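Local coordinates for MMACHC-like protein (Caenorhabditis elegans, PDB 5UJC) that binds cobalamin and probably catalyses the reductive removal of its upper-axial cyanide or alkyl ligand during intracellular vitamin B12 processing, at residues Q148-W159 with S212-E220. Numbering follows the deposited sequence.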
loop_
_atom_site.group_PDB
_atom_site.type_symbol
_atom_site.label_atom_id
_atom_site.label_comp_id
_atom_site.label_asym_id
_atom_site.label_seq_id
_atom_site.Cartn_x
_atom_site.Cartn_y
_atom_site.Cartn_z
ATOM N N GLN A 148 16.031 2.896 1.861
ATOM C CA GLN A 148 16.384 1.771 2.698
ATOM C C GLN A 148 17.538 2.161 3.625
ATOM O O GLN A 148 18.521 2.713 3.161
ATOM C CB GLN A 148 16.825 0.608 1.819
ATOM C CG GLN A 148 15.756 0.163 0.835
ATOM C CD GLN A 148 16.047 -1.195 0.239
ATOM O OE1 GLN A 148 16.192 -2.185 0.958
ATOM N NE2 GLN A 148 16.131 -1.252 -1.064
ATOM N N PRO A 149 17.447 1.819 4.939
ATOM C CA PRO A 149 18.515 2.223 5.844
ATOM C C PRO A 149 19.902 1.738 5.409
ATOM O O PRO A 149 20.897 2.469 5.580
ATOM C CB PRO A 149 18.112 1.584 7.171
ATOM C CG PRO A 149 16.620 1.520 7.112
ATOM C CD PRO A 149 16.280 1.279 5.675
ATOM N N CYS A 150 19.967 0.540 4.823
ATOM C CA CYS A 150 21.263 -0.043 4.377
ATOM C C CYS A 150 21.919 0.759 3.247
ATOM O O CYS A 150 23.109 0.576 2.976
ATOM C CB CYS A 150 21.079 -1.516 3.919
ATOM S SG CYS A 150 19.996 -1.762 2.455
ATOM N N HIS A 151 21.132 1.612 2.555
ATOM C CA HIS A 151 21.679 2.481 1.493
ATOM C C HIS A 151 22.174 3.856 1.988
ATOM O O HIS A 151 22.637 4.673 1.185
ATOM C CB HIS A 151 20.636 2.686 0.383
ATOM C CG HIS A 151 20.327 1.447 -0.397
ATOM N ND1 HIS A 151 19.154 1.291 -1.104
ATOM C CD2 HIS A 151 21.034 0.306 -0.585
ATOM C CE1 HIS A 151 19.152 0.112 -1.698
ATOM N NE2 HIS A 151 20.280 -0.506 -1.399
ATOM N N PHE A 152 22.062 4.104 3.299
ATOM C CA PHE A 152 22.417 5.396 3.884
ATOM C C PHE A 152 23.387 5.241 5.077
ATOM O O PHE A 152 23.416 6.049 5.995
ATOM C CB PHE A 152 21.134 6.172 4.220
ATOM C CG PHE A 152 20.364 6.576 2.991
ATOM C CD1 PHE A 152 20.717 7.738 2.294
ATOM C CD2 PHE A 152 19.445 5.705 2.402
ATOM C CE1 PHE A 152 20.104 8.058 1.091
ATOM C CE2 PHE A 152 18.835 6.022 1.192
ATOM C CZ PHE A 152 19.182 7.196 0.532
ATOM N N GLN A 153 24.261 4.255 4.953
ATOM C CA GLN A 153 25.367 4.050 5.889
ATOM C C GLN A 153 26.550 4.943 5.558
ATOM O O GLN A 153 26.814 5.237 4.387
ATOM C CB GLN A 153 25.833 2.597 5.828
ATOM C CG GLN A 153 24.773 1.605 6.203
ATOM C CD GLN A 153 24.339 1.780 7.624
ATOM O OE1 GLN A 153 25.131 1.628 8.539
ATOM N NE2 GLN A 153 23.109 2.176 7.817
ATOM N N GLU A 154 27.268 5.356 6.601
ATOM C CA GLU A 154 28.521 6.092 6.443
ATOM C C GLU A 154 29.630 5.368 7.186
ATOM O O GLU A 154 29.391 4.756 8.231
ATOM C CB GLU A 154 28.371 7.517 6.975
ATOM C CG GLU A 154 27.540 8.422 6.081
ATOM C CD GLU A 154 28.157 8.605 4.710
ATOM O OE1 GLU A 154 29.394 8.485 4.594
ATOM O OE2 GLU A 154 27.407 8.869 3.747
ATOM N N ASP A 155 30.844 5.421 6.633
ATOM C CA ASP A 155 31.999 4.730 7.233
ATOM C C ASP A 155 32.301 5.295 8.615
ATOM O O ASP A 155 32.473 6.503 8.774
ATOM C CB ASP A 155 33.241 4.858 6.331
ATOM C CG ASP A 155 33.147 4.001 5.067
ATOM O OD1 ASP A 155 32.611 2.870 5.142
ATOM O OD2 ASP A 155 33.626 4.453 4.005
ATOM N N GLY A 156 32.311 4.418 9.621
ATOM C CA GLY A 156 32.596 4.815 10.997
ATOM C C GLY A 156 31.511 5.674 11.630
ATOM O O GLY A 156 31.789 6.450 12.545
ATOM N N VAL A 157 30.273 5.546 11.131
ATOM C CA VAL A 157 29.119 6.146 11.776
ATOM C C VAL A 157 28.149 5.036 12.156
ATOM O O VAL A 157 27.835 4.158 11.339
ATOM C CB VAL A 157 28.396 7.156 10.850
ATOM C CG1 VAL A 157 27.174 7.752 11.549
ATOM C CG2 VAL A 157 29.356 8.261 10.409
ATOM N N THR A 158 27.698 5.060 13.402
ATOM C CA THR A 158 26.703 4.116 13.874
ATOM C C THR A 158 25.319 4.707 13.630
ATOM O O THR A 158 24.852 5.547 14.390
ATOM C CB THR A 158 26.903 3.799 15.375
ATOM O OG1 THR A 158 28.126 3.078 15.545
ATOM C CG2 THR A 158 25.727 2.964 15.938
ATOM N N TRP A 159 24.713 4.316 12.512
ATOM C CA TRP A 159 23.351 4.736 12.161
ATOM C C TRP A 159 22.696 3.614 11.338
ATOM O O TRP A 159 23.327 3.092 10.429
ATOM C CB TRP A 159 23.369 6.055 11.338
ATOM C CG TRP A 159 22.007 6.571 11.085
ATOM C CD1 TRP A 159 21.278 7.402 11.895
ATOM C CD2 TRP A 159 21.121 6.164 10.040
ATOM N NE1 TRP A 159 20.014 7.539 11.411
ATOM C CE2 TRP A 159 19.883 6.789 10.277
ATOM C CE3 TRP A 159 21.248 5.320 8.935
ATOM C CZ2 TRP A 159 18.799 6.637 9.428
ATOM C CZ3 TRP A 159 20.168 5.158 8.099
ATOM C CH2 TRP A 159 18.964 5.824 8.338
ATOM N N SER A 212 21.021 13.051 1.689
ATOM C CA SER A 212 21.020 11.889 2.575
ATOM C C SER A 212 20.601 12.218 4.000
ATOM O O SER A 212 19.985 11.387 4.671
ATOM C CB SER A 212 22.377 11.194 2.570
ATOM O OG SER A 212 22.631 10.626 1.300
ATOM N N GLU A 213 20.940 13.420 4.483
ATOM C CA GLU A 213 20.533 13.784 5.850
ATOM C C GLU A 213 19.007 13.925 5.971
ATOM O O GLU A 213 18.466 13.650 6.998
ATOM C CB GLU A 213 21.257 15.042 6.347
ATOM C CG GLU A 213 22.757 14.870 6.557
ATOM C CD GLU A 213 23.158 13.884 7.682
ATOM O OE1 GLU A 213 22.370 13.605 8.605
ATOM O OE2 GLU A 213 24.299 13.389 7.630
ATOM N N ASP A 214 18.335 14.381 4.905
ATOM C CA ASP A 214 16.845 14.388 4.886
ATOM C C ASP A 214 16.290 12.984 4.915
ATOM O O ASP A 214 15.317 12.709 5.637
ATOM C CB ASP A 214 16.288 15.116 3.650
ATOM C CG ASP A 214 16.528 16.607 3.689
ATOM O OD1 ASP A 214 16.605 17.190 4.805
ATOM O OD2 ASP A 214 16.617 17.202 2.609
ATOM N N VAL A 215 16.949 12.067 4.200
ATOM C CA VAL A 215 16.517 10.663 4.198
ATOM C C VAL A 215 16.633 10.082 5.587
ATOM O O VAL A 215 15.696 9.440 6.090
ATOM C CB VAL A 215 17.333 9.809 3.191
ATOM C CG1 VAL A 215 16.950 8.336 3.294
ATOM C CG2 VAL A 215 17.144 10.317 1.773
ATOM N N ARG A 216 17.774 10.317 6.251
ATOM C CA ARG A 216 17.957 9.745 7.577
ATOM C C ARG A 216 16.937 10.325 8.582
ATOM O O ARG A 216 16.375 9.592 9.394
ATOM C CB ARG A 216 19.406 9.923 8.075
ATOM C CG ARG A 216 20.419 9.033 7.344
ATOM C CD ARG A 216 21.821 9.084 7.956
ATOM N NE ARG A 216 22.543 10.212 7.435
ATOM C CZ ARG A 216 23.322 10.203 6.334
ATOM N NH1 ARG A 216 23.864 11.326 5.926
ATOM N NH2 ARG A 216 23.557 9.068 5.642
ATOM N N THR A 217 16.643 11.613 8.462
ATOM C CA THR A 217 15.638 12.244 9.323
ATOM C C THR A 217 14.252 11.643 9.060
ATOM O O THR A 217 13.512 11.343 9.991
ATOM C CB THR A 217 15.605 13.755 9.128
ATOM O OG1 THR A 217 16.889 14.285 9.443
ATOM C CG2 THR A 217 14.568 14.408 10.033
ATOM N N ALA A 218 13.916 11.460 7.787
ATOM C CA ALA A 218 12.612 10.883 7.418
ATOM C C ALA A 218 12.473 9.474 8.000
ATOM O O ALA A 218 11.407 9.104 8.536
ATOM C CB ALA A 218 12.457 10.853 5.908
ATOM N N LEU A 219 13.546 8.681 7.902
ATOM C CA LEU A 219 13.498 7.332 8.399
ATOM C C LEU A 219 13.371 7.278 9.925
ATOM O O LEU A 219 12.664 6.402 10.463
ATOM C CB LEU A 219 14.707 6.523 7.917
ATOM C CG LEU A 219 14.724 6.203 6.417
ATOM C CD1 LEU A 219 16.034 5.608 5.973
ATOM C CD2 LEU A 219 13.599 5.302 6.070
ATOM N N GLU A 220 14.025 8.200 10.620
ATOM C CA GLU A 220 13.845 8.322 12.070
ATOM C C GLU A 220 12.414 8.747 12.430
ATOM O O GLU A 220 11.824 8.195 13.340
ATOM C CB GLU A 220 14.866 9.278 12.669
ATOM C CG GLU A 220 16.300 8.705 12.615
ATOM C CD GLU A 220 17.356 9.590 13.239
ATOM O OE1 GLU A 220 17.002 10.539 13.950
ATOM O OE2 GLU A 220 18.568 9.303 13.043
#
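R216 lies across one face of the W159 indole and shows how a long polar side chain can serve two neighbours, its methylenes packing while its tip bonds. Its CB meets W159 CZ2 at 3.6 Å; CG then sits over the six-membered ring in a CH-pi contact, 3.6 Å from the centroid, and CD passes over the ring fusion near CD2. The bend at chi3 (-84°) turns the guanidinium 78° from the indole plane and brings NH2 to F152 O, 3.0 Å away and above the carbonyl plane, while NH1 forms a salt bridge with E213 OE2, its hydrogen bond weak. The indole's edge is used as well: NE1 donates, almost exactly in the ring plane, to the anti lone pair of E220 OE2 at 2.8 Å, and CH2 abuts L219 CD1. A leucine in place of W159 would probably leave the E220 carboxylate without this donor and the R216 methylenes without the aromatic face they pack on. V215, just before R216, makes a CH-pi contact through CG1, 3.5 Å from the F152 ring centroid. The loop after strand 145-147, whose Q148 OE1 hydrogen-bonds co-methylcobalamin, thus lies against the first turns of helix 212-225, with Y147 touching F152 and V215.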